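Local coordinates for cyclin-dependent kinase inhibitor 3 (Homo sapiens, PDB 1FPZ), which removes phosphate from phosphotyrosine and from phosphoserine or phosphothreonine in proteins, dephosphorylating the kinase CDK2 in a cyclin-dependent manner, at residues Asp63-Glu66 / Leu67-Cys70; Leu93-Tyr96 / Gln97-Gly100; His190-Arg193 / Asp194-Ala198; Gly50-Lys54 / Asp55-Asn59; Val77-Thr80 / Arg81-Ser85. The protein carries 1 engineered substitution. All coordinates share one frame; numbering follows the deposited sequence.

Contact 1 (Asp63-Glu66 / Leu67-Cys70); sequences DTEE and LKSC
Lys-68 stands one turn beyond Glu-65 and Thr-64 on the same helix, and its side chain leaves the backbone among their carbonyls. Its CB lies 3.4 Å from Glu-65 O and 3.5 Å from Thr-64 O, close to the acceptors that organise the turn. CG is next: with this carbon set opposite the backbone N (chi1 168°), the chain passes the Glu-65 side chain at a slant, and CG comes 4.0 Å from Glu-65 OE1. A bend at chi2 carries CD and CE away from the glutamate, and the rest runs straight to NZ. The two charged ends therefore part, Glu-65 OE1 and Lys-68 NZ lying 7.1 Å from each other, and what the pair shares is methylene against carboxylate oxygen rather than a salt bridge. NZ instead makes a weak hydrogen bond with Cys-99 O, a span that suits a long flexible lysine.

Underneath runs the regular i to i+4 ladder of an alpha-helix. Lys-68 N donates to Thr-64 O over 2.9 Å, and Ser-69 N to Glu-65 O over 2.7 Å. Leu-67, on the buried side, places CG 3.2 Å from Asp-63 O, and its apolar branches rest on Ile-27 of the N-terminal segment. Thr-64, small enough to admit a neighbour and bonded through OG1 to Val-60 O, packs on Leu-95 and Tyr-96, where helix 60-70 meets helix 92-98.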
loop_
_atom_site.group_PDB
_atom_site.type_symbol
_atom_site.label_atom_id
_atom_site.label_comp_id
_atom_site.label_asym_id
_atom_site.label_seq_id
_atom_site.Cartn_x
_atom_site.Cartn_y
_atom_site.Cartn_z
ATOM N N ASP A 63 3.309 -11.538 13.793
ATOM C CA ASP A 63 3.152 -11.064 12.411
ATOM C C ASP A 63 4.351 -10.264 11.983
ATOM O O ASP A 63 4.901 -10.482 10.906
ATOM C CB ASP A 63 1.928 -10.174 12.271
ATOM C CG ASP A 63 0.647 -10.917 12.514
ATOM O OD1 ASP A 63 0.597 -11.713 13.479
ATOM O OD2 ASP A 63 -0.317 -10.702 11.751
ATOM N N THR A 64 4.724 -9.313 12.828
ATOM C CA THR A 64 5.880 -8.459 12.589
ATOM C C THR A 64 7.112 -9.341 12.332
ATOM O O THR A 64 7.778 -9.209 11.307
ATOM C CB THR A 64 6.136 -7.530 13.832
ATOM O OG1 THR A 64 5.086 -6.555 13.936
ATOM C CG2 THR A 64 7.487 -6.828 13.731
ATOM N N GLU A 65 7.396 -10.248 13.269
ATOM C CA GLU A 65 8.531 -11.170 13.172
ATOM C C GLU A 65 8.470 -11.996 11.881
ATOM O O GLU A 65 9.485 -12.234 11.227
ATOM C CB GLU A 65 8.527 -12.110 14.371
ATOM C CG GLU A 65 9.791 -12.900 14.535
ATOM C CD GLU A 65 10.918 -12.057 15.080
ATOM O OE1 GLU A 65 11.412 -11.179 14.348
ATOM O OE2 GLU A 65 11.300 -12.269 16.250
ATOM N N GLU A 66 7.271 -12.440 11.528
ATOM C CA GLU A 66 7.065 -13.215 10.308
ATOM C C GLU A 66 7.504 -12.404 9.085
ATOM O O GLU A 66 8.234 -12.900 8.221
ATOM C CB GLU A 66 5.583 -13.570 10.173
ATOM C CG GLU A 66 5.162 -13.880 8.760
ATOM C CD GLU A 66 5.279 -15.347 8.397
ATOM O OE1 GLU A 66 6.334 -15.963 8.660
ATOM O OE2 GLU A 66 4.301 -15.881 7.830
ATOM N N LEU A 67 7.032 -11.160 9.013
ATOM C CA LEU A 67 7.360 -10.270 7.914
ATOM C C LEU A 67 8.850 -10.021 7.878
ATOM O O LEU A 67 9.459 -9.974 6.808
ATOM C CB LEU A 67 6.637 -8.932 8.074
ATOM C CG LEU A 67 5.111 -8.953 8.046
ATOM C CD1 LEU A 67 4.590 -7.610 8.551
ATOM C CD2 LEU A 67 4.612 -9.241 6.623
ATOM N N LYS A 68 9.432 -9.840 9.058
ATOM C CA LYS A 68 10.856 -9.596 9.189
ATOM C C LYS A 68 11.620 -10.818 8.681
ATOM O O LYS A 68 12.643 -10.694 7.994
ATOM C CB LYS A 68 11.187 -9.345 10.662
ATOM C CG LYS A 68 12.661 -9.368 10.991
ATOM C CD LYS A 68 13.396 -8.237 10.336
ATOM C CE LYS A 68 14.827 -8.233 10.798
ATOM N NZ LYS A 68 15.562 -7.036 10.336
ATOM N N SER A 69 11.103 -11.996 9.033
ATOM C CA SER A 69 11.688 -13.282 8.646
ATOM C C SER A 69 11.536 -13.549 7.153
ATOM O O SER A 69 12.227 -14.393 6.588
ATOM C CB SER A 69 11.005 -14.410 9.426
ATOM O OG SER A 69 11.324 -15.679 8.889
ATOM N N CYS A 70 10.615 -12.825 6.526
ATOM C CA CYS A 70 10.346 -12.967 5.104
ATOM C C CYS A 70 11.284 -12.123 4.273
ATOM O O CYS A 70 11.400 -12.331 3.070
ATOM C CB CYS A 70 8.923 -12.527 4.766
ATOM S SG CYS A 70 7.607 -13.715 5.066
#

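Contact 2 (Leu93-Tyr96 / Gln97-Gly100); sequences LDLY and QQCG
Gln-98 lays its side chain back along the helix over Asp-94 and Leu-95. The first torsion sets CG opposite its own carbonyl carbon (chi1 -63°), only 3.0 Å from Asp-94 O, the same oxygen that accepts the backbone bond from Gln-98 N at 2.9 Å. From there the chain stays extended and carries the amide to the exposed surface, where NE2 passes 3.4 Å from the methyl CD2 of Leu-95 and 3.9 Å from Asp-94 CB. The leucine and glutamine chains slant past one another; a long side chain with a polar end suits this place, its methylenes lying along the helix and its amide able to meet water.

Tyr-96 turns inward instead. With chi2 at 179°, CA lies nearly in the plane of the ring, whereas tyrosine rings more often stand roughly perpendicular to that bond, and its OH forms a weak hydrogen bond with His-139 NE2.

The helix finishes here in a Schellman motif. Gly-100, at a positive phi of 80°, is its C-prime residue: Gly-100 N bonds to Gln-97 O at 2.9 Å, while the N-H of the residue that follows returns to Tyr-96 O. A side chain on Gly-100 would press on the preceding carbonyl, hence glycine. Just before it, Cys-99 N has only weak bonds, to Leu-95 O and Tyr-96 O, as the turn opens.

Leu-93 and Tyr-96 pack on Thr-103 of strand 102-105, Tyr-96 also touches Ile-75 and Val-77 of strand 74-77, and Cys-99 touches Glu-65 of helix 60-70.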
loop_
_atom_site.group_PDB
_atom_site.type_symbol
_atom_site.label_atom_id
_atom_site.label_comp_id
_atom_site.label_asym_id
_atom_site.label_seq_id
_atom_site.Cartn_x
_atom_site.Cartn_y
_atom_site.Cartn_z
ATOM N N LEU A 93 3.590 0.942 14.307
ATOM C CA LEU A 93 4.756 1.625 13.763
ATOM C C LEU A 93 5.987 1.352 14.627
ATOM O O LEU A 93 7.076 1.081 14.115
ATOM C CB LEU A 93 4.484 3.126 13.691
ATOM C CG LEU A 93 3.315 3.657 12.854
ATOM C CD1 LEU A 93 3.433 3.187 11.419
ATOM C CD2 LEU A 93 2.024 3.207 13.438
ATOM N N ASP A 94 5.794 1.421 15.945
ATOM C CA ASP A 94 6.861 1.179 16.916
ATOM C C ASP A 94 7.470 -0.202 16.672
ATOM O O ASP A 94 8.677 -0.362 16.459
ATOM C CB ASP A 94 6.320 1.151 18.361
ATOM C CG ASP A 94 5.642 2.446 18.801
ATOM O OD1 ASP A 94 5.343 2.532 20.018
ATOM O OD2 ASP A 94 5.400 3.357 17.971
ATOM N N LEU A 95 6.608 -1.209 16.754
ATOM C CA LEU A 95 7.023 -2.591 16.572
ATOM C C LEU A 95 7.796 -2.880 15.303
ATOM O O LEU A 95 8.786 -3.615 15.343
ATOM C CB LEU A 95 5.820 -3.530 16.641
ATOM C CG LEU A 95 5.220 -3.695 18.041
ATOM C CD1 LEU A 95 4.239 -4.861 18.060
ATOM C CD2 LEU A 95 6.341 -3.947 19.047
ATOM N N TYR A 96 7.352 -2.317 14.181
ATOM C CA TYR A 96 8.022 -2.528 12.903
ATOM C C TYR A 96 9.463 -2.049 12.947
ATOM O O TYR A 96 10.369 -2.705 12.432
ATOM C CB TYR A 96 7.336 -1.749 11.763
ATOM C CG TYR A 96 5.998 -2.251 11.276
ATOM C CD1 TYR A 96 5.326 -1.578 10.255
ATOM C CD2 TYR A 96 5.411 -3.393 11.801
ATOM C CE1 TYR A 96 4.112 -2.032 9.765
ATOM C CE2 TYR A 96 4.200 -3.854 11.321
ATOM C CZ TYR A 96 3.556 -3.170 10.300
ATOM O OH TYR A 96 2.370 -3.630 9.807
ATOM N N GLN A 97 9.663 -0.868 13.517
ATOM C CA GLN A 97 10.990 -0.297 13.579
ATOM C C GLN A 97 11.857 -1.032 14.597
ATOM O O GLN A 97 13.064 -1.176 14.410
ATOM C CB GLN A 97 10.879 1.185 13.890
ATOM C CG GLN A 97 10.056 1.943 12.837
ATOM C CD GLN A 97 9.777 3.357 13.248
ATOM O OE1 GLN A 97 8.696 3.671 13.720
ATOM N NE2 GLN A 97 10.764 4.218 13.092
ATOM N N GLN A 98 11.238 -1.521 15.661
ATOM C CA GLN A 98 11.980 -2.263 16.669
ATOM C C GLN A 98 12.562 -3.502 16.016
ATOM O O GLN A 98 13.587 -4.020 16.455
ATOM C CB GLN A 98 11.059 -2.714 17.793
ATOM C CG GLN A 98 10.425 -1.587 18.577
ATOM C CD GLN A 98 9.708 -2.112 19.785
ATOM O OE1 GLN A 98 10.227 -2.979 20.476
ATOM N NE2 GLN A 98 8.515 -1.593 20.052
ATOM N N CYS A 99 11.892 -3.974 14.964
ATOM C CA CYS A 99 12.315 -5.168 14.241
ATOM C C CYS A 99 13.236 -4.870 13.077
ATOM O O CYS A 99 13.530 -5.746 12.273
ATOM C CB CYS A 99 11.111 -5.921 13.707
ATOM S SG CYS A 99 10.925 -7.540 14.404
ATOM N N GLY A 100 13.673 -3.627 12.971
ATOM C CA GLY A 100 14.569 -3.250 11.891
ATOM C C GLY A 100 13.934 -2.976 10.530
ATOM O O GLY A 100 14.628 -2.929 9.507
#

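Contact 3 (His190-Arg193 / Asp194-Ala198); sequences HEFR and DKLAA
Phe-192 and Leu-196 form the close-packed side of this single helical turn. Leu-196 CB lies over one face of the phenyl ring, and the leucine CG stands 4.4 Å from Phe-192 CZ. With chi1 at -164°, Leu-196 CG lies opposite the backbone N and beyond the CZ end of the ring. Both apolar chains press on helix 116-131, the ring against Cys-119 and the leucine against Cys-120, which is why bulky hydrocarbon suits them.

The turn belongs to the short C-terminal helix 192-197. Glu-191 sits at its N-cap with a positive phi of 101°, and its carbonyl accepts from Lys-195 N at 2.8 Å in a nearly straight bond (172°). Leu-196 N follows to Phe-192 O at 2.9 Å.

The solvent side has no salt bridge to fix it, although Glu-191 reaches out extended and Lys-195 curls at three torsions to bring its CD and CE each 3.0 Å from Glu-191 OE1. The ammonium, whose position is less sure, lies beyond salt-bridge range. An alanine in place of Lys-195 would leave no methylenes beside Glu-191 OE1, and that carboxylate would probably lose its nearby positive charge, and Ile-116 of helix 116-131 a packing partner. Asp-194 keeps its carboxylate on the exposed side too. Arg-193 points elsewhere: its NH2 donates to the carbonyls of Ser-159 and Ile-162, and weakly to that of Leu-156, around the end of helix 146-158.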
loop_
_atom_site.group_PDB
_atom_site.type_symbol
_atom_site.label_atom_id
_atom_site.label_comp_id
_atom_site.label_asym_id
_atom_site.label_seq_id
_atom_site.Cartn_x
_atom_site.Cartn_y
_atom_site.Cartn_z
ATOM N N HIS A 190 -8.515 8.393 -12.450
ATOM C CA HIS A 190 -8.755 9.078 -13.707
ATOM C C HIS A 190 -8.475 10.527 -13.354
ATOM O O HIS A 190 -9.192 11.110 -12.551
ATOM C CB HIS A 190 -10.214 8.910 -14.156
ATOM C CG HIS A 190 -10.546 7.531 -14.644
ATOM N ND1 HIS A 190 -10.591 6.433 -13.812
ATOM C CD2 HIS A 190 -10.844 7.072 -15.882
ATOM C CE1 HIS A 190 -10.902 5.358 -14.517
ATOM N NE2 HIS A 190 -11.060 5.720 -15.777
ATOM N N GLU A 191 -7.410 11.084 -13.926
ATOM C CA GLU A 191 -6.981 12.477 -13.697
ATOM C C GLU A 191 -5.813 12.602 -12.724
ATOM O O GLU A 191 -5.326 13.708 -12.499
ATOM C CB GLU A 191 -8.129 13.387 -13.194
ATOM C CG GLU A 191 -8.200 13.584 -11.660
ATOM C CD GLU A 191 -8.923 14.873 -11.236
ATOM O OE1 GLU A 191 -9.090 15.095 -10.015
ATOM O OE2 GLU A 191 -9.315 15.671 -12.112
ATOM N N PHE A 192 -5.372 11.489 -12.138
ATOM C CA PHE A 192 -4.239 11.538 -11.219
ATOM C C PHE A 192 -3.029 12.096 -11.963
ATOM O O PHE A 192 -2.185 12.774 -11.377
ATOM C CB PHE A 192 -3.925 10.139 -10.648
ATOM C CG PHE A 192 -2.478 9.953 -10.252
ATOM C CD1 PHE A 192 -1.517 9.639 -11.209
ATOM C CD2 PHE A 192 -2.070 10.137 -8.937
ATOM C CE1 PHE A 192 -0.181 9.515 -10.871
ATOM C CE2 PHE A 192 -0.728 10.014 -8.588
ATOM C CZ PHE A 192 0.216 9.704 -9.559
ATOM N N ARG A 193 -2.955 11.795 -13.256
ATOM C CA ARG A 193 -1.867 12.263 -14.109
ATOM C C ARG A 193 -1.953 13.771 -14.295
ATOM O O ARG A 193 -0.943 14.477 -14.292
ATOM C CB ARG A 193 -1.944 11.586 -15.480
ATOM C CG ARG A 193 -1.343 10.207 -15.562
ATOM C CD ARG A 193 -0.016 10.243 -16.321
ATOM N NE ARG A 193 0.494 8.903 -16.606
ATOM C CZ ARG A 193 -0.197 7.959 -17.238
ATOM N NH1 ARG A 193 -1.432 8.203 -17.656
ATOM N NH2 ARG A 193 0.344 6.770 -17.450
ATOM N N ASP A 194 -3.172 14.264 -14.465
ATOM C CA ASP A 194 -3.357 15.687 -14.651
ATOM C C ASP A 194 -3.091 16.420 -13.336
ATOM O O ASP A 194 -2.377 17.428 -13.314
ATOM C CB ASP A 194 -4.768 15.961 -15.182
ATOM C CG ASP A 194 -4.974 15.427 -16.596
ATOM O OD1 ASP A 194 -4.187 15.782 -17.495
ATOM O OD2 ASP A 194 -5.923 14.652 -16.815
ATOM N N LYS A 195 -3.629 15.903 -12.234
ATOM C CA LYS A 195 -3.419 16.546 -10.946
ATOM C C LYS A 195 -1.943 16.546 -10.623
ATOM O O LYS A 195 -1.406 17.542 -10.153
ATOM C CB LYS A 195 -4.202 15.835 -9.852
ATOM C CG LYS A 195 -5.070 16.778 -9.039
ATOM C CD LYS A 195 -6.501 16.286 -8.986
ATOM C CE LYS A 195 -6.598 14.949 -8.278
ATOM N NZ LYS A 195 -6.157 15.047 -6.858
ATOM N N LEU A 196 -1.275 15.436 -10.893
ATOM C CA LEU A 196 0.146 15.373 -10.615
ATOM C C LEU A 196 0.887 16.342 -11.530
ATOM O O LEU A 196 1.868 16.957 -11.119
ATOM C CB LEU A 196 0.667 13.943 -10.803
ATOM C CG LEU A 196 2.039 13.603 -10.206
ATOM C CD1 LEU A 196 3.154 14.249 -11.000
ATOM C CD2 LEU A 196 2.082 14.061 -8.758
ATOM N N ALA A 197 0.410 16.483 -12.763
ATOM C CA ALA A 197 1.031 17.393 -13.730
ATOM C C ALA A 197 1.073 18.803 -13.142
ATOM O O ALA A 197 2.023 19.568 -13.356
ATOM C CB ALA A 197 0.232 17.388 -15.028
ATOM N N ALA A 198 0.016 19.131 -12.404
ATOM C CA ALA A 198 -0.104 20.425 -11.753
ATOM C C ALA A 198 1.101 20.587 -10.847
ATOM O O ALA A 198 1.031 20.334 -9.638
ATOM C CB ALA A 198 -1.390 20.489 -10.937
#

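Contact 4 (Gly50-Lys54 / Asp55-Asn59); sequences GCKFK and DVRRN
Val-56 O is approached by two hydrogens from the facing strand. Phe-53 N donates to Val-56 O over 2.6 Å, in the plane of the carbonyl. Lys-52 CA adds a CA-H contact, 3.0 Å from Val-56 O. Phe-53 and Val-56 are the hydrogen-bonded pair of a small antiparallel hairpin. The return bond, Val-56 N to Phe-53 O at 2.8 Å, comes from above the carbonyl plane, as it also closes the type II turn over Lys-54 and Asp-55.

Lys-52 and Arg-57, the non-hydrogen-bonded pair, extend from the sheet face opposite that of Phe-53 and Val-56. Their chains cross at about a right angle. Arg-57 bends at chi2 (-66°), which brings its CD to 3.4 Å from Lys-52 CG, and the lysine stem also meets the guanidinium edge. Lys-52 NZ and Arg-57 NH1 stay 6.7 Å apart. Beyond this pair Arg-58 N continues the hairpin with a bond to Cys-51 O at 3.0 Å, and Arg-58 CB rests 3.4 Å from Gly-50 CA. Gly-50 has phi 65°, a backbone shape that residues with a side chain adopt reluctantly.

The hairpin leads into helix 60-70, whose Asp-63 OD2 takes a salt bridge from Arg-58 NE and a hydrogen bond from Gly-50 N. Phe-53 meets the ring of Tyr-87, after helix 81-86, edge to face.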
loop_
_atom_site.group_PDB
_atom_site.type_symbol
_atom_site.label_atom_id
_atom_site.label_comp_id
_atom_site.label_asym_id
_atom_site.label_seq_id
_atom_site.Cartn_x
_atom_site.Cartn_y
_atom_site.Cartn_z
ATOM N N GLY A 50 -1.486 -8.011 12.731
ATOM C CA GLY A 50 -1.817 -7.955 14.145
ATOM C C GLY A 50 -3.181 -7.371 14.489
ATOM O O GLY A 50 -3.473 -7.131 15.664
ATOM N N CYS A 51 -4.023 -7.149 13.482
ATOM C CA CYS A 51 -5.347 -6.586 13.719
ATOM C C CYS A 51 -6.172 -7.463 14.650
ATOM O O CYS A 51 -6.122 -8.696 14.585
ATOM C CB CYS A 51 -6.087 -6.401 12.401
ATOM S SG CYS A 51 -7.666 -5.591 12.567
ATOM N N LYS A 52 -6.933 -6.812 15.518
ATOM C CA LYS A 52 -7.774 -7.510 16.478
ATOM C C LYS A 52 -9.133 -6.837 16.459
ATOM O O LYS A 52 -9.324 -5.786 17.060
ATOM C CB LYS A 52 -7.151 -7.423 17.871
ATOM C CG LYS A 52 -7.419 -8.628 18.745
ATOM C CD LYS A 52 -6.460 -8.666 19.926
ATOM C CE LYS A 52 -5.005 -8.715 19.460
ATOM N NZ LYS A 52 -4.032 -8.657 20.590
ATOM N N PHE A 53 -10.072 -7.446 15.746
ATOM C CA PHE A 53 -11.414 -6.906 15.625
ATOM C C PHE A 53 -12.371 -8.087 15.713
ATOM O O PHE A 53 -11.936 -9.210 15.944
ATOM C CB PHE A 53 -11.554 -6.206 14.278
ATOM C CG PHE A 53 -12.610 -5.156 14.249
ATOM C CD1 PHE A 53 -12.521 -4.049 15.086
ATOM C CD2 PHE A 53 -13.671 -5.245 13.356
ATOM C CE1 PHE A 53 -13.474 -3.039 15.032
ATOM C CE2 PHE A 53 -14.627 -4.243 13.294
ATOM C CZ PHE A 53 -14.530 -3.135 14.133
ATOM N N LYS A 54 -13.665 -7.839 15.522
ATOM C CA LYS A 54 -14.663 -8.904 15.597
ATOM C C LYS A 54 -14.234 -10.163 14.855
ATOM O O LYS A 54 -14.115 -10.164 13.621
ATOM C CB LYS A 54 -15.992 -8.433 15.029
ATOM C CG LYS A 54 -16.595 -7.247 15.743
ATOM C CD LYS A 54 -17.794 -6.728 14.965
ATOM C CE LYS A 54 -17.386 -6.363 13.539
ATOM N NZ LYS A 54 -18.539 -5.970 12.685
ATOM N N ASP A 55 -13.999 -11.227 15.621
ATOM C CA ASP A 55 -13.599 -12.526 15.080
ATOM C C ASP A 55 -12.153 -12.586 14.575
ATOM O O ASP A 55 -11.598 -13.676 14.381
ATOM C CB ASP A 55 -14.552 -12.932 13.954
ATOM C CG ASP A 55 -15.083 -14.334 14.123
ATOM O OD1 ASP A 55 -15.670 -14.614 15.193
ATOM O OD2 ASP A 55 -14.916 -15.147 13.188
ATOM N N VAL A 56 -11.555 -11.419 14.349
ATOM C CA VAL A 56 -10.179 -11.343 13.879
ATOM C C VAL A 56 -9.264 -11.056 15.059
ATOM O O VAL A 56 -9.256 -9.953 15.598
ATOM C CB VAL A 56 -9.990 -10.220 12.846
ATOM C CG1 VAL A 56 -8.576 -10.281 12.283
ATOM C CG2 VAL A 56 -11.030 -10.338 11.741
ATOM N N ARG A 57 -8.498 -12.056 15.466
ATOM C CA ARG A 57 -7.586 -11.892 16.586
ATOM C C ARG A 57 -6.198 -12.305 16.129
ATOM O O ARG A 57 -5.874 -13.488 16.098
ATOM C CB ARG A 57 -8.010 -12.765 17.774
ATOM C CG ARG A 57 -9.447 -12.564 18.287
ATOM C CD ARG A 57 -9.699 -11.186 18.917
ATOM N NE ARG A 57 -10.938 -11.170 19.702
ATOM C CZ ARG A 57 -11.412 -10.109 20.354
ATOM N NH1 ARG A 57 -10.759 -8.953 20.319
ATOM N NH2 ARG A 57 -12.538 -10.208 21.053
ATOM N N ARG A 58 -5.389 -11.316 15.764
ATOM C CA ARG A 58 -4.025 -11.550 15.303
ATOM C C ARG A 58 -3.025 -11.159 16.383
ATOM O O ARG A 58 -3.336 -10.380 17.274
ATOM C CB ARG A 58 -3.747 -10.721 14.050
ATOM C CG ARG A 58 -3.788 -11.487 12.743
ATOM C CD ARG A 58 -2.554 -12.365 12.559
ATOM N NE ARG A 58 -2.299 -12.606 11.141
ATOM C CZ ARG A 58 -3.153 -13.208 10.318
ATOM N NH1 ARG A 58 -4.317 -13.648 10.774
ATOM N NH2 ARG A 58 -2.866 -13.334 9.026
ATOM N N ASN A 59 -1.817 -11.701 16.276
ATOM C CA ASN A 59 -0.735 -11.435 17.216
ATOM C C ASN A 59 0.230 -10.459 16.539
ATOM O O ASN A 59 1.049 -10.872 15.721
ATOM C CB ASN A 59 -0.025 -12.753 17.513
ATOM C CG ASN A 59 1.140 -12.585 18.439
ATOM O OD1 ASN A 59 2.007 -13.450 18.521
ATOM N ND2 ASN A 59 1.168 -11.473 19.158
#

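Contact 5 (Val77-Thr80 / Arg81-Ser85); sequences VFCT and RGELS
The contact is the N-terminal cap of helix 81-86, formed where the chain leaves strand 74-77 beside the phosphatase active site. Thr-80 is the N-cap residue, and Glu-83, three places on, turns its carboxylate back to it, the glutamate half of a capping box. Glu-83 OE2 accepts from Thr-80 N at 2.9 Å in a nearly straight bond (169°), with the donor above the carboxylate plane, 48° out of it. A weak bond from Thr-80 OG1 at 3.3 Å joins the same oxygen. The threonine hydroxyl is put there by a chi1 of 60°, between its own N and carbonyl carbon, and it also lies 3.2 Å from Glu-83 CG, the two chains crossing at about a right angle.

The stronger partner of that carboxylate is Arg-146, whose NH1 forms a salt bridge with OE2. Arg-146 is the arginine of the HCX5R phosphate-binding loop of this family, in which the cysteine is here the engineered Ser-140; the glutamate is thus placed as a second-shell residue, and its chain, extended beyond CG, lets one oxygen serve both the helix cap and the arginine. With a glutamine in its place the negative charge is gone, and Arg-146 would probably be left without its ionic partner and freer to turn.

Cys-79, a small buried residue about 5 Å from the side chain of Ser-140, brings SG 3.8 Å from Glu-83 OE1. The first helical turn closes with Leu-84 N on Thr-80 O at 3.2 Å, and Leu-84 CD2 stands 4.4 Å from Cys-79 CB.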
loop_
_atom_site.group_PDB
_atom_site.type_symbol
_atom_site.label_atom_id
_atom_site.label_comp_id
_atom_site.label_asym_id
_atom_site.label_seq_id
_atom_site.Cartn_x
_atom_site.Cartn_y
_atom_site.Cartn_z
ATOM N N VAL A 77 2.350 2.187 5.462
ATOM C CA VAL A 77 1.093 2.062 6.179
ATOM C C VAL A 77 0.155 3.212 5.883
ATOM O O VAL A 77 0.522 4.373 6.096
ATOM C CB VAL A 77 1.348 2.024 7.682
ATOM C CG1 VAL A 77 0.020 1.945 8.444
ATOM C CG2 VAL A 77 2.249 0.842 8.013
ATOM N N PHE A 78 -1.048 2.908 5.393
ATOM C CA PHE A 78 -1.993 3.970 5.094
ATOM C C PHE A 78 -3.140 4.044 6.091
ATOM O O PHE A 78 -4.085 4.775 5.863
ATOM C CB PHE A 78 -2.543 3.861 3.668
ATOM C CG PHE A 78 -1.482 3.661 2.617
ATOM C CD1 PHE A 78 -1.288 2.397 2.038
ATOM C CD2 PHE A 78 -0.732 4.722 2.152
ATOM C CE1 PHE A 78 -0.368 2.194 0.998
ATOM C CE2 PHE A 78 0.197 4.535 1.107
ATOM C CZ PHE A 78 0.369 3.260 0.534
ATOM N N CYS A 79 -3.039 3.309 7.203
ATOM C CA CYS A 79 -4.063 3.321 8.250
ATOM C C CYS A 79 -3.870 4.540 9.132
ATOM O O CYS A 79 -2.736 4.888 9.443
ATOM C CB CYS A 79 -3.941 2.083 9.123
ATOM S SG CYS A 79 -4.700 0.609 8.414
ATOM N N THR A 80 -4.956 5.193 9.538
ATOM C CA THR A 80 -4.823 6.365 10.400
ATOM C C THR A 80 -4.513 5.942 11.827
ATOM O O THR A 80 -4.527 4.753 12.159
ATOM C CB THR A 80 -6.097 7.215 10.429
ATOM O OG1 THR A 80 -7.183 6.420 10.912
ATOM C CG2 THR A 80 -6.438 7.721 9.039
ATOM N N ARG A 81 -4.208 6.926 12.664
ATOM C CA ARG A 81 -3.901 6.687 14.072
ATOM C C ARG A 81 -5.110 6.087 14.797
ATOM O O ARG A 81 -4.970 5.171 15.609
ATOM C CB ARG A 81 -3.498 8.003 14.740
ATOM C CG ARG A 81 -4.091 9.240 14.054
ATOM C CD ARG A 81 -4.326 10.391 15.028
ATOM N NE ARG A 81 -5.424 10.081 15.945
ATOM C CZ ARG A 81 -5.318 10.085 17.268
ATOM N NH1 ARG A 81 -4.155 10.389 17.839
ATOM N NH2 ARG A 81 -6.372 9.773 18.014
ATOM N N GLY A 82 -6.293 6.619 14.506
ATOM C CA GLY A 82 -7.494 6.099 15.127
ATOM C C GLY A 82 -7.643 4.605 14.875
ATOM O O GLY A 82 -7.893 3.820 15.799
ATOM N N GLU A 83 -7.469 4.199 13.623
ATOM C CA GLU A 83 -7.605 2.796 13.285
ATOM C C GLU A 83 -6.653 1.947 14.082
ATOM O O GLU A 83 -7.055 0.961 14.695
ATOM C CB GLU A 83 -7.332 2.577 11.812
ATOM C CG GLU A 83 -8.214 3.379 10.907
ATOM C CD GLU A 83 -7.959 3.037 9.479
ATOM O OE1 GLU A 83 -8.219 1.868 9.118
ATOM O OE2 GLU A 83 -7.491 3.928 8.733
ATOM N N LEU A 84 -5.378 2.323 14.078
ATOM C CA LEU A 84 -4.397 1.545 14.810
ATOM C C LEU A 84 -4.859 1.382 16.253
ATOM O O LEU A 84 -4.526 0.395 16.911
ATOM C CB LEU A 84 -3.017 2.204 14.726
ATOM C CG LEU A 84 -2.452 2.234 13.292
ATOM C CD1 LEU A 84 -1.276 3.173 13.202
ATOM C CD2 LEU A 84 -2.041 0.846 12.862
ATOM N N SER A 85 -5.644 2.345 16.730
ATOM C CA SER A 85 -6.183 2.282 18.084
ATOM C C SER A 85 -7.355 1.309 18.097
ATOM O O SER A 85 -7.352 0.318 18.830
ATOM C CB SER A 85 -6.663 3.657 18.530
ATOM O OG SER A 85 -5.597 4.407 19.079
#

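In the fold
Along the chain the order is contact 4, 1, 5, 2 and 3. Contact 1 touches contact 4, the hairpin before helix 60-70 (centres about 17 Å apart), and contact 2 (about 11 Å), while contact 2 meets contact 5 through Leu-93 with Leu-84 and Tyr-96 with Val-77. These four form one linked region. Contact 5 begins at the end of strand 74-77 of the mixed sheet, and contact 2 precedes strand 102-105, its edge strand. Contact 3, on helix 192-197, has its centre about 36 Å from that of contact 1, across the chain's centre. The active-site loop is nearest contact 5; contacts 2 and 4 lie farther off, and 1 and 3 are peripheral packing.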